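Local coordinates for protein transcriptional regulator, AsnC family (PDB 3I4P) that probably regulates transcription by binding specific DNA sequences through a winged helix-turn-helix domain, and also binds calcium ions, at residues A[7-12]-A[44-49]; A[21-26]-A[32-37]; A[83-88]-A[125-130]. One frame throughout, in Å; residues are numbered along the deposited sequence.

Interaction 1: residues A[7-12]-A[44-49]; sequences KILRIL and DGVIRR
Leu9 and Ile47 stand where the last turns of helix 3-12 come nearest the start of strand 47-54, with 8.1 Å between Leu9 CA and Ile47 CA and no backbone hydrogen bond across the gap. That spacing leaves room for one layer of aliphatic side chains, and it is filled from both sides. Leu9 divides its two methyls between Val46 and Ile47. CD1 meets Val46 CG1 at 3.9 Å, while CD2 lies against the base of the longer Ile47 branch, 3.7 Å from Ile47 CG1. One turn further on, Leu12 touches the tip of the same isoleucine, Leu12 CD1 to Ile47 CD1 being 3.7 Å, and the two side chains cross nearly at right angles. Ile47 can serve both leucines because CG1 sits opposite its carbonyl carbon (chi1 -57°) and carries the extended arm toward the helix. Branched, apolar side chains suit this place, where Leu9, Leu12 and Ile47 are buried and no polar group is offered across the contact. The approach of the strand is set just before it. Gly45 ends helix 31-43 in a Schellman motif with phi of 82°, a conformation comfortable for a residue without a side chain, and it turns the chain so that Val46 and Ile47 face the leucines. Met41 closes over Leu9 from helix 31-43, and Leu54 of a second subunit packs on both Leu9 and Ile47. Ile47 and Arg49 also pair with an antiparallel strand of that subunit, so this is the seam between the first helix of a winged helix-turn-helix domain and the strand that continues as a sheet into a second subunit.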
ATOM      1  N   LYS A   7     -31.544   9.380  31.447  1.00 32.98           N
ATOM      2  CA  LYS A   7     -32.001   8.111  32.037  1.00 33.51           C
ATOM      3  C   LYS A   7     -33.130   7.504  31.203  1.00 32.99           C
ATOM      4  O   LYS A   7     -33.138   6.311  30.969  1.00 32.89           O
ATOM      5  CB  LYS A   7     -32.520   8.298  33.461  1.00 34.41           C
ATOM      6  CG  LYS A   7     -31.460   8.488  34.543  1.00 36.56           C
ATOM      7  CD  LYS A   7     -32.075   9.115  35.799  1.00 40.06           C
ATOM      8  CE  LYS A   7     -31.519   8.539  37.105  1.00 42.32           C
ATOM      9  NZ  LYS A   7     -32.521   7.613  37.760  1.00 45.26           N
ATOM     10  N   ILE A   8     -34.064   8.341  30.749  1.00 32.82           N
ATOM     11  CA  ILE A   8     -35.165   7.895  29.874  1.00 33.14           C
ATOM     12  C   ILE A   8     -34.640   7.319  28.547  1.00 32.73           C
ATOM     13  O   ILE A   8     -34.978   6.208  28.182  1.00 32.79           O
ATOM     14  CB  ILE A   8     -36.232   9.037  29.625  1.00 33.42           C
ATOM     15  CG1 ILE A   8     -36.954   9.391  30.944  1.00 33.70           C
ATOM     16  CG2 ILE A   8     -37.257   8.612  28.536  1.00 29.13           C
ATOM     17  CD1 ILE A   8     -37.780  10.710  30.902  1.00 32.98           C
ATOM     18  N   LEU A   9     -33.783   8.079  27.875  1.00 32.79           N
ATOM     19  CA  LEU A   9     -33.172   7.670  26.602  1.00 32.82           C
ATOM     20  C   LEU A   9     -32.320   6.413  26.703  1.00 33.22           C
ATOM     21  O   LEU A   9     -32.280   5.593  25.766  1.00 33.29           O
ATOM     22  CB  LEU A   9     -32.334   8.807  26.002  1.00 31.85           C
ATOM     23  CG  LEU A   9     -33.115  10.051  25.568  1.00 30.81           C
ATOM     24  CD1 LEU A   9     -32.159  11.173  25.130  1.00 31.10           C
ATOM     25  CD2 LEU A   9     -34.172   9.720  24.508  1.00 27.00           C
ATOM     26  N   ARG A  10     -31.644   6.242  27.826  1.00 33.68           N
ATOM     27  CA  ARG A  10     -30.792   5.064  28.004  1.00 34.31           C
ATOM     28  C   ARG A  10     -31.608   3.762  27.976  1.00 33.99           C
ATOM     29  O   ARG A  10     -31.151   2.729  27.444  1.00 34.09           O
ATOM     30  CB  ARG A  10     -30.026   5.207  29.297  1.00 34.43           C
ATOM     31  CG  ARG A  10     -29.115   4.060  29.686  1.00 36.64           C
ATOM     32  CD  ARG A  10     -28.131   4.611  30.815  1.00 38.46           C
ATOM     33  NE  ARG A  10     -27.062   5.435  30.213  1.00 39.59           N
ATOM     34  CZ  ARG A  10     -26.558   6.573  30.694  1.00 42.22           C
ATOM     35  NH1 ARG A  10     -27.009   7.107  31.845  1.00 45.84           N
ATOM     36  NH2 ARG A  10     -25.569   7.186  30.028  1.00 40.04           N
ATOM     37  N   ILE A  11     -32.815   3.824  28.540  1.00 33.37           N
ATOM     38  CA  ILE A  11     -33.712   2.688  28.524  1.00 32.89           C
ATOM     39  C   ILE A  11     -34.373   2.580  27.132  1.00 32.66           C
ATOM     40  O   ILE A  11     -34.429   1.493  26.569  1.00 31.51           O
ATOM     41  CB  ILE A  11     -34.772   2.770  29.628  1.00 32.83           C
ATOM     42  CG1 ILE A  11     -34.076   2.806  31.006  1.00 32.64           C
ATOM     43  CG2 ILE A  11     -35.768   1.588  29.507  1.00 31.10           C
ATOM     44  CD1 ILE A  11     -34.962   3.193  32.166  1.00 29.79           C
ATOM     45  N   LEU A  12     -34.838   3.702  26.581  1.00 32.64           N
ATOM     46  CA  LEU A  12     -35.564   3.683  25.297  1.00 32.86           C
ATOM     47  C   LEU A  12     -34.708   3.081  24.165  1.00 32.53           C
ATOM     48  O   LEU A  12     -35.198   2.295  23.386  1.00 32.86           O
ATOM     49  CB  LEU A  12     -36.121   5.076  24.932  1.00 32.86           C
ATOM     50  CG  LEU A  12     -37.345   5.562  25.735  1.00 32.64           C
ATOM     51  CD1 LEU A  12     -37.792   6.918  25.241  1.00 33.64           C
ATOM     52  CD2 LEU A  12     -38.522   4.578  25.667  1.00 31.20           C
ATOM     53  N   ASP A  44     -39.025  17.337  19.307  1.00 14.40           N
ATOM     54  CA  ASP A  44     -37.715  17.920  19.006  1.00 14.48           C
ATOM     55  C   ASP A  44     -36.849  17.039  18.090  1.00 13.34           C
ATOM     56  O   ASP A  44     -35.836  17.501  17.599  1.00 13.51           O
ATOM     57  CB  ASP A  44     -36.919  18.191  20.296  1.00 14.55           C
ATOM     58  CG  ASP A  44     -37.590  19.198  21.206  1.00 16.88           C
ATOM     59  OD1 ASP A  44     -38.642  19.780  20.815  1.00 19.38           O
ATOM     60  OD2 ASP A  44     -37.064  19.390  22.334  1.00 19.29           O
ATOM     61  N   GLY A  45     -37.228  15.779  17.906  1.00 12.36           N
ATOM     62  CA  GLY A  45     -36.502  14.859  17.041  1.00 11.90           C
ATOM     63  C   GLY A  45     -35.276  14.205  17.657  1.00 11.24           C
ATOM     64  O   GLY A  45     -34.520  13.588  16.946  1.00 10.45           O
ATOM     65  N   VAL A  46     -35.085  14.337  18.975  1.00 11.17           N
ATOM     66  CA  VAL A  46     -34.018  13.622  19.705  1.00 10.76           C
ATOM     67  C   VAL A  46     -34.234  12.115  19.554  1.00 10.69           C
ATOM     68  O   VAL A  46     -33.340  11.402  19.128  1.00 10.89           O
ATOM     69  CB  VAL A  46     -33.969  14.020  21.194  1.00 10.96           C
ATOM     70  CG1 VAL A  46     -32.922  13.206  21.923  1.00 11.03           C
ATOM     71  CG2 VAL A  46     -33.701  15.525  21.351  1.00  9.08           C
ATOM     72  N   ILE A  47     -35.436  11.660  19.885  1.00 10.76           N
ATOM     73  CA  ILE A  47     -35.954  10.355  19.444  1.00 10.92           C
ATOM     74  C   ILE A  47     -36.454  10.527  18.009  1.00 11.24           C
ATOM     75  O   ILE A  47     -37.416  11.248  17.780  1.00 11.65           O
ATOM     76  CB  ILE A  47     -37.147   9.855  20.319  1.00 10.97           C
ATOM     77  CG1 ILE A  47     -36.767   9.763  21.821  1.00 11.05           C
ATOM     78  CG2 ILE A  47     -37.676   8.529  19.777  1.00  9.77           C
ATOM     79  CD1 ILE A  47     -37.981   9.650  22.760  1.00 10.17           C
ATOM     80  N   ARG A  48     -35.814   9.883  17.041  1.00 11.39           N
ATOM     81  CA  ARG A  48     -36.225  10.083  15.637  1.00 12.34           C
ATOM     82  C   ARG A  48     -37.302   9.086  15.214  1.00 12.86           C
ATOM     83  O   ARG A  48     -38.195   9.440  14.449  1.00 12.77           O
ATOM     84  CB  ARG A  48     -35.054  10.122  14.654  1.00 11.70           C
ATOM     85  CG  ARG A  48     -33.925   9.242  14.947  1.00 12.22           C
ATOM     86  CD  ARG A  48     -32.758   9.489  14.016  1.00 11.77           C
ATOM     87  NE  ARG A  48     -31.877   8.318  13.946  1.00 10.98           N
ATOM     88  CZ  ARG A  48     -32.024   7.300  13.093  1.00 11.83           C
ATOM     89  NH1 ARG A  48     -33.023   7.280  12.221  1.00 11.70           N
ATOM     90  NH2 ARG A  48     -31.156   6.288  13.098  1.00 12.49           N
ATOM     91  N   ARG A  49     -37.213   7.870  15.747  1.00 13.90           N
ATOM     92  CA  ARG A  49     -38.171   6.799  15.491  1.00 14.83           C
ATOM     93  C   ARG A  49     -37.960   5.648  16.460  1.00 15.99           C
ATOM     94  O   ARG A  49     -36.971   5.575  17.172  1.00 15.60           O
ATOM     95  CB  ARG A  49     -38.043   6.273  14.047  1.00 15.37           C
ATOM     96  CG  ARG A  49     -36.765   5.467  13.734  1.00 15.77           C
ATOM     97  CD  ARG A  49     -36.831   4.920  12.362  1.00 17.97           C
ATOM     98  NE  ARG A  49     -36.743   6.005  11.410  1.00 20.01           N
ATOM     99  CZ  ARG A  49     -37.093   5.928  10.131  1.00 22.08           C
ATOM    100  NH1 ARG A  49     -37.591   4.799   9.611  1.00 23.27           N
ATOM    101  NH2 ARG A  49     -36.969   7.010   9.376  1.00 21.09           N
TER

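Interaction 2: residues A[21-26]-A[32-37]; sequences ADLAKK and TPCWRR
Cys34 and Ala24 bring their helices together at close range, with 5.5 Å between Ala24 CA and Cys34 CA. Such an approach is possible because both residues are small: Ala24 CB rests against Cys34 CB at 3.7 Å, and no longer side chain intervenes. The sulfur goes past that meeting point. With SG swung away from its own backbone nitrogen (chi1 -172°), Cys34 lays it alongside the backbone of helix 20-27, 3.8 Å from Ala24 CA and 3.9 Å from Ala24 N. A thiol fits well here, since it is compact, polarisable and content in apolar surroundings, and this one is buried. These are packing contacts, without a hydrogen bond between the two segments. The pair lies at the heart of the helix-turn-helix, in which helix 20-27 is followed by a short turn and then by helix 31-43, the position of the recognition helix in this family; that second helix would probably enter the major groove of DNA. Leu23 extends the apolar patch on one side of the pair. Its CD2 approaches Cys34 SG at a loose 4.3 Å, and the same leucine also packs on Ile11 and Leu12 of helix 3-12, so its side chain lies where all three helices meet. One turn beyond Cys34, Arg37 NH1 makes salt bridges to Asp5 of helix 3-12 and to Asp2 just before it, linking helix 31-43 to the N-terminal end of the domain.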
ATOM      1  N   ALA A  21     -45.797   4.053  32.215  1.00 31.49           N
ATOM      2  CA  ALA A  21     -45.838   3.975  33.678  1.00 31.24           C
ATOM      3  C   ALA A  21     -44.718   3.118  34.308  1.00 30.56           C
ATOM      4  O   ALA A  21     -44.269   3.418  35.408  1.00 31.22           O
ATOM      5  CB  ALA A  21     -47.228   3.488  34.161  1.00 31.24           C
ATOM      6  N   ASP A  22     -44.284   2.052  33.638  1.00 29.55           N
ATOM      7  CA  ASP A  22     -43.173   1.228  34.145  1.00 28.73           C
ATOM      8  C   ASP A  22     -41.834   1.876  33.885  1.00 26.72           C
ATOM      9  O   ASP A  22     -40.958   1.764  34.739  1.00 29.10           O
ATOM     10  CB  ASP A  22     -43.167  -0.185  33.553  1.00 29.37           C
ATOM     11  CG  ASP A  22     -44.357  -1.036  34.024  1.00 31.69           C
ATOM     12  OD1 ASP A  22     -44.798  -0.919  35.198  1.00 34.44           O
ATOM     13  OD2 ASP A  22     -44.847  -1.841  33.208  1.00 36.25           O
ATOM     14  N   LEU A  23     -41.674   2.568  32.756  1.00 23.18           N
ATOM     15  CA  LEU A  23     -40.453   3.345  32.502  1.00 20.80           C
ATOM     16  C   LEU A  23     -40.285   4.446  33.565  1.00 18.73           C
ATOM     17  O   LEU A  23     -39.196   4.596  34.123  1.00 17.07           O
ATOM     18  CB  LEU A  23     -40.448   3.980  31.102  1.00 20.66           C
ATOM     19  CG  LEU A  23     -39.072   4.221  30.466  1.00 20.52           C
ATOM     20  CD1 LEU A  23     -39.201   4.625  28.999  1.00 20.76           C
ATOM     21  CD2 LEU A  23     -38.272   5.258  31.200  1.00 20.76           C
ATOM     22  N   ALA A  24     -41.369   5.193  33.823  1.00 16.74           N
ATOM     23  CA  ALA A  24     -41.422   6.224  34.885  1.00 15.56           C
ATOM     24  C   ALA A  24     -40.832   5.693  36.192  1.00 14.18           C
ATOM     25  O   ALA A  24     -39.860   6.244  36.686  1.00 13.58           O
ATOM     26  CB  ALA A  24     -42.853   6.736  35.094  1.00 14.94           C
ATOM     27  N   LYS A  25     -41.370   4.584  36.690  1.00 13.31           N
ATOM     28  CA  LYS A  25     -40.880   3.953  37.925  1.00 13.00           C
ATOM     29  C   LYS A  25     -39.373   3.609  37.836  1.00 12.29           C
ATOM     30  O   LYS A  25     -38.619   3.840  38.773  1.00 11.76           O
ATOM     31  CB  LYS A  25     -41.725   2.700  38.268  1.00 13.02           C
ATOM     32  CG  LYS A  25     -41.523   2.111  39.676  1.00 13.78           C
ATOM     33  N   LYS A  26     -38.933   3.062  36.710  1.00 12.21           N
ATOM     34  CA  LYS A  26     -37.512   2.723  36.541  1.00 11.56           C
ATOM     35  C   LYS A  26     -36.605   3.991  36.554  1.00 11.02           C
ATOM     36  O   LYS A  26     -35.484   3.923  37.040  1.00 10.09           O
ATOM     37  CB  LYS A  26     -37.286   1.846  35.286  1.00 11.80           C
ATOM     38  CG  LYS A  26     -37.784   0.381  35.374  1.00 11.54           C
ATOM     39  CD  LYS A  26     -37.591  -0.359  34.018  1.00 14.55           C
ATOM     40  CE  LYS A  26     -38.184  -1.811  33.987  1.00 14.84           C
ATOM     41  N   THR A  32     -46.962  11.002  34.326  1.00 15.27           N
ATOM     42  CA  THR A  32     -47.228  12.131  33.429  1.00 15.26           C
ATOM     43  C   THR A  32     -45.959  12.897  33.061  1.00 15.54           C
ATOM     44  O   THR A  32     -45.717  13.097  31.887  1.00 15.80           O
ATOM     45  CB  THR A  32     -48.311  13.070  33.982  1.00 15.26           C
ATOM     46  OG1 THR A  32     -49.500  12.308  34.170  1.00 15.49           O
ATOM     47  CG2 THR A  32     -48.593  14.246  33.025  1.00 14.52           C
ATOM     48  N   PRO A  33     -45.152  13.332  34.060  1.00 15.84           N
ATOM     49  CA  PRO A  33     -43.881  14.011  33.747  1.00 15.34           C
ATOM     50  C   PRO A  33     -42.938  13.180  32.877  1.00 15.39           C
ATOM     51  O   PRO A  33     -42.202  13.734  32.060  1.00 14.84           O
ATOM     52  CB  PRO A  33     -43.253  14.266  35.125  1.00 15.43           C
ATOM     53  CG  PRO A  33     -44.358  14.215  36.068  1.00 15.95           C
ATOM     54  CD  PRO A  33     -45.442  13.354  35.507  1.00 15.33           C
ATOM     55  N   CYS A  34     -42.960  11.866  33.051  1.00 15.37           N
ATOM     56  CA  CYS A  34     -42.170  10.991  32.207  1.00 15.38           C
ATOM     57  C   CYS A  34     -42.695  11.019  30.761  1.00 15.33           C
ATOM     58  O   CYS A  34     -41.940  11.241  29.819  1.00 15.29           O
ATOM     59  CB  CYS A  34     -42.170   9.566  32.740  1.00 15.33           C
ATOM     60  SG  CYS A  34     -41.005   8.528  31.833  1.00 16.18           S
ATOM     61  N   TRP A  35     -43.984  10.811  30.603  1.00 14.93           N
ATOM     62  CA  TRP A  35     -44.615  10.902  29.317  1.00 15.43           C
ATOM     63  C   TRP A  35     -44.334  12.249  28.625  1.00 15.07           C
ATOM     64  O   TRP A  35     -43.944  12.297  27.448  1.00 15.46           O
ATOM     65  CB  TRP A  35     -46.121  10.665  29.481  1.00 15.75           C
ATOM     66  CG  TRP A  35     -46.872  10.748  28.217  1.00 17.13           C
ATOM     67  CD1 TRP A  35     -47.044   9.755  27.289  1.00 17.72           C
ATOM     68  CD2 TRP A  35     -47.548  11.892  27.716  1.00 20.09           C
ATOM     69  NE1 TRP A  35     -47.787  10.218  26.238  1.00 18.33           N
ATOM     70  CE2 TRP A  35     -48.116  11.529  26.474  1.00 21.31           C
ATOM     71  CE3 TRP A  35     -47.746  13.192  28.202  1.00 22.64           C
ATOM     72  CZ2 TRP A  35     -48.873  12.428  25.707  1.00 22.97           C
ATOM     73  CZ3 TRP A  35     -48.497  14.088  27.442  1.00 23.74           C
ATOM     74  CH2 TRP A  35     -49.050  13.700  26.205  1.00 23.96           C
ATOM     75  N   ARG A  36     -44.532  13.335  29.353  1.00 14.85           N
ATOM     76  CA  ARG A  36     -44.313  14.679  28.808  1.00 14.80           C
ATOM     77  C   ARG A  36     -42.864  14.902  28.329  1.00 14.40           C
ATOM     78  O   ARG A  36     -42.652  15.604  27.357  1.00 14.85           O
ATOM     79  CB  ARG A  36     -44.744  15.757  29.822  1.00 14.62           C
ATOM     80  CG  ARG A  36     -46.267  15.927  29.930  1.00 14.64           C
ATOM     81  CD  ARG A  36     -46.705  16.870  31.072  1.00 16.12           C
ATOM     82  NE  ARG A  36     -46.096  18.203  31.019  1.00 15.82           N
ATOM     83  N   ARG A  37     -41.889  14.289  28.997  1.00 13.77           N
ATOM     84  CA  ARG A  37     -40.481  14.386  28.614  1.00 13.39           C
ATOM     85  C   ARG A  37     -40.207  13.651  27.306  1.00 13.69           C
ATOM     86  O   ARG A  37     -39.445  14.132  26.444  1.00 13.13           O
ATOM     87  CB  ARG A  37     -39.590  13.807  29.713  1.00 13.06           C
ATOM     88  CG  ARG A  37     -39.363  14.774  30.880  1.00 12.87           C
ATOM     89  CD  ARG A  37     -38.712  14.074  32.048  1.00 11.88           C
ATOM     90  NE  ARG A  37     -38.281  15.001  33.089  1.00 10.46           N
ATOM     91  CZ  ARG A  37     -37.174  15.735  33.057  1.00 10.63           C
ATOM     92  NH1 ARG A  37     -36.352  15.695  32.016  1.00  8.42           N
ATOM     93  NH2 ARG A  37     -36.891  16.535  34.082  1.00 10.24           N
TER

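Interaction 3: residues A[83-88]-A[125-130]; sequences SEVVSE and AKIEIR
Ser83 O, in the helix that also presents Val85 and Val86 to Ile127, is held by two donors from a single residue. Ser87 N gives the ordinary helical bond of 3.1 Å, and Ser87 OG adds a second of 2.8 Å to the same Ser83 O, arriving from the opposite face of the carbonyl plane with a C=O...donor angle of 156°. A serine suits this place because its short hydroxyl can bend back to the carbonyl four residues earlier. On another side of the helix the contact is made mostly by apolar methyls. Val85 CG2 presses on Ile127 CG2 at 3.2 Å, tighter than usual for two methyls, and the same Val85 CG2 lies 4.2 Å from Lys126 O. Ile127 receives it with a methyl set opposite the carbonyl carbon; its longer branch, CG1, sits between the backbone N and carbonyl carbon (chi1 64°), leaving CG2 to meet the valines. Val86 meets that methyl more loosely, with 4.1 Å between Val86 CG2 and Ile127 CG2. The two segments belong to the ligand-binding domain of the Lrp/AsnC family, a ferredoxin-like alpha-beta sandwich in which helices 76-88 and 113-126 pack against an antiparallel sheet. Ile127 follows the second helix and is buried beside Phe82 of the first. Val86 also reaches the sheet, touching Val92 and Phe95. The side chain of Ile127 lies about 6 Å from that of Val132, a residue of a calcium site, although no calcium is bound there in this chain. Lys126 flanks the patch on its exposed side; its NZ is 6.1 Å from Glu88 OE1, too far for a salt bridge.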
ATOM      1  N   SER A  83     -24.907   9.115  -4.855  1.00 35.23           N
ATOM      2  CA  SER A  83     -25.259   8.743  -3.509  1.00 35.21           C
ATOM      3  C   SER A  83     -26.755   8.431  -3.353  1.00 34.89           C
ATOM      4  O   SER A  83     -27.106   7.592  -2.515  1.00 34.26           O
ATOM      5  CB  SER A  83     -24.734   9.776  -2.490  1.00 35.54           C
ATOM      6  OG  SER A  83     -25.562  10.901  -2.388  1.00 36.21           O
ATOM      7  N   GLU A  84     -27.620   9.057  -4.169  1.00 34.47           N
ATOM      8  CA  GLU A  84     -29.041   8.667  -4.231  1.00 34.53           C
ATOM      9  C   GLU A  84     -29.248   7.232  -4.778  1.00 34.68           C
ATOM     10  O   GLU A  84     -30.120   6.498  -4.267  1.00 35.34           O
ATOM     11  CB  GLU A  84     -29.880   9.653  -5.065  1.00 34.84           C
ATOM     12  CG  GLU A  84     -30.231  10.953  -4.341  1.00 35.33           C
ATOM     13  N   VAL A  85     -28.478   6.818  -5.798  1.00 33.87           N
ATOM     14  CA  VAL A  85     -28.697   5.488  -6.395  1.00 32.91           C
ATOM     15  C   VAL A  85     -28.077   4.392  -5.532  1.00 32.63           C
ATOM     16  O   VAL A  85     -28.654   3.315  -5.409  1.00 32.78           O
ATOM     17  CB  VAL A  85     -28.241   5.338  -7.894  1.00 32.81           C
ATOM     18  CG1 VAL A  85     -28.709   6.536  -8.760  1.00 31.75           C
ATOM     19  CG2 VAL A  85     -26.771   5.097  -7.996  1.00 32.67           C
ATOM     20  N   VAL A  86     -26.919   4.646  -4.922  1.00 32.07           N
ATOM     21  CA  VAL A  86     -26.386   3.674  -3.952  1.00 31.96           C
ATOM     22  C   VAL A  86     -27.326   3.533  -2.735  1.00 31.66           C
ATOM     23  O   VAL A  86     -27.583   2.416  -2.271  1.00 31.02           O
ATOM     24  CB  VAL A  86     -24.930   3.968  -3.538  1.00 31.71           C
ATOM     25  CG1 VAL A  86     -24.438   2.884  -2.589  1.00 31.45           C
ATOM     26  CG2 VAL A  86     -24.045   4.025  -4.799  1.00 31.13           C
ATOM     27  N   SER A  87     -27.895   4.652  -2.288  1.00 31.42           N
ATOM     28  CA  SER A  87     -28.823   4.665  -1.142  1.00 31.55           C
ATOM     29  C   SER A  87     -30.094   3.861  -1.357  1.00 31.40           C
ATOM     30  O   SER A  87     -30.675   3.376  -0.388  1.00 31.09           O
ATOM     31  CB  SER A  87     -29.207   6.092  -0.743  1.00 30.75           C
ATOM     32  OG  SER A  87     -28.123   6.705  -0.092  1.00 31.61           O
ATOM     33  N   GLU A  88     -30.530   3.712  -2.607  1.00 31.05           N
ATOM     34  CA  GLU A  88     -31.782   3.003  -2.855  1.00 31.26           C
ATOM     35  C   GLU A  88     -31.621   1.494  -2.600  1.00 30.02           C
ATOM     36  O   GLU A  88     -32.612   0.828  -2.350  1.00 30.20           O
ATOM     37  CB  GLU A  88     -32.340   3.266  -4.276  1.00 31.92           C
ATOM     38  CG  GLU A  88     -33.002   4.661  -4.490  1.00 35.55           C
ATOM     39  CD  GLU A  88     -33.067   5.092  -6.000  1.00 41.83           C
ATOM     40  OE1 GLU A  88     -33.348   4.227  -6.875  1.00 43.93           O
ATOM     41  OE2 GLU A  88     -32.824   6.294  -6.321  1.00 44.91           O
ATOM     42  N   ALA A 125     -23.907  -1.752 -12.604  1.00 28.58           N
ATOM     43  CA  ALA A 125     -24.687  -1.396 -13.808  1.00 29.64           C
ATOM     44  C   ALA A 125     -25.193   0.045 -13.709  1.00 30.88           C
ATOM     45  O   ALA A 125     -25.296   0.736 -14.703  1.00 30.55           O
ATOM     46  CB  ALA A 125     -25.873  -2.365 -14.037  1.00 28.37           C
ATOM     47  N   LYS A 126     -25.461   0.491 -12.487  1.00 32.91           N
ATOM     48  CA  LYS A 126     -26.111   1.769 -12.220  1.00 34.88           C
ATOM     49  C   LYS A 126     -25.162   2.925 -11.902  1.00 36.30           C
ATOM     50  O   LYS A 126     -25.602   4.069 -11.885  1.00 37.32           O
ATOM     51  CB  LYS A 126     -27.073   1.610 -11.027  1.00 35.03           C
ATOM     52  CG  LYS A 126     -28.476   1.152 -11.398  1.00 36.14           C
ATOM     53  CD  LYS A 126     -29.213   0.648 -10.148  1.00 38.14           C
ATOM     54  CE  LYS A 126     -30.691   1.024 -10.150  1.00 38.51           C
ATOM     55  NZ  LYS A 126     -31.315   0.824 -11.479  1.00 38.13           N
ATOM     56  N   ILE A 127     -23.897   2.646 -11.604  1.00 37.50           N
ATOM     57  CA  ILE A 127     -22.934   3.692 -11.225  1.00 38.65           C
ATOM     58  C   ILE A 127     -21.637   3.464 -11.979  1.00 39.73           C
ATOM     59  O   ILE A 127     -21.419   2.375 -12.495  1.00 40.23           O
ATOM     60  CB  ILE A 127     -22.622   3.682  -9.692  1.00 38.99           C
ATOM     61  CG1 ILE A 127     -21.931   2.360  -9.273  1.00 39.55           C
ATOM     62  CG2 ILE A 127     -23.908   3.911  -8.875  1.00 38.18           C
ATOM     63  CD1 ILE A 127     -21.123   2.407  -7.956  1.00 41.27           C
ATOM     64  N   GLU A 128     -20.771   4.479 -12.061  1.00 40.99           N
ATOM     65  CA  GLU A 128     -19.377   4.226 -12.481  1.00 41.19           C
ATOM     66  C   GLU A 128     -18.296   4.787 -11.551  1.00 40.40           C
ATOM     67  O   GLU A 128     -18.320   5.948 -11.105  1.00 40.72           O
ATOM     68  CB  GLU A 128     -19.114   4.542 -13.963  1.00 41.83           C
ATOM     69  CG  GLU A 128     -19.307   3.306 -14.948  1.00 43.71           C
ATOM     70  CD  GLU A 128     -19.312   1.888 -14.259  1.00 45.78           C
ATOM     71  OE1 GLU A 128     -18.652   1.671 -13.184  1.00 42.05           O
ATOM     72  OE2 GLU A 128     -19.998   0.986 -14.824  1.00 47.19           O
ATOM     73  N   ILE A 129     -17.358   3.887 -11.267  1.00 39.45           N
ATOM     74  CA  ILE A 129     -16.498   3.939 -10.098  1.00 38.05           C
ATOM     75  C   ILE A 129     -15.120   3.417 -10.525  1.00 37.45           C
ATOM     76  O   ILE A 129     -15.017   2.293 -11.053  1.00 36.73           O
ATOM     77  CB  ILE A 129     -17.055   3.038  -8.974  1.00 37.93           C
ATOM     78  CG1 ILE A 129     -17.122   1.594  -9.448  1.00 36.98           C
ATOM     79  CG2 ILE A 129     -18.436   3.500  -8.531  1.00 36.50           C
ATOM     80  N   ARG A 130     -14.088   4.245 -10.304  1.00 36.15           N
ATOM     81  CA  ARG A 130     -12.690   3.877 -10.559  1.00 35.28           C
ATOM     82  C   ARG A 130     -12.308   2.534  -9.899  1.00 33.62           C
ATOM     83  O   ARG A 130     -11.849   1.601 -10.563  1.00 33.95           O
ATOM     84  CB  ARG A 130     -11.759   4.988 -10.048  1.00 35.51           C
ATOM     85  CG  ARG A 130     -10.661   5.402 -11.012  1.00 38.28           C
ATOM     86  CD  ARG A 130      -9.377   5.939 -10.332  1.00 42.66           C
ATOM     87  NE  ARG A 130      -9.568   6.555  -9.006  1.00 46.18           N
ATOM     88  CZ  ARG A 130      -8.575   6.971  -8.212  1.00 48.30           C
ATOM     89  NH1 ARG A 130      -7.297   6.862  -8.598  1.00 48.08           N
ATOM     90  NH2 ARG A 130      -8.865   7.509  -7.023  1.00 50.11           N
TER

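From the N terminus, helix 3-12 supplies the first side of interaction 1, whose loop closes only when the chain reaches strand 47-54. Interaction 2 is nested inside that loop and joins its two other helices, 20-27 and 31-43. The two contacts touch directly, Leu12 and Ile11 meeting Leu23 and Ile8 meeting Cys34, so they make one continuous core of the DNA-binding domain. Interaction 3 opens later, in series with both, and closes a loop within the ligand-binding domain between helix 76-88 and the chain just leaving helix 113-126. Its centre is about 33 Å from that of interaction 1 and about 45 Å from that of interaction 2. Interactions 1 and 3 both adjoin the second subunit.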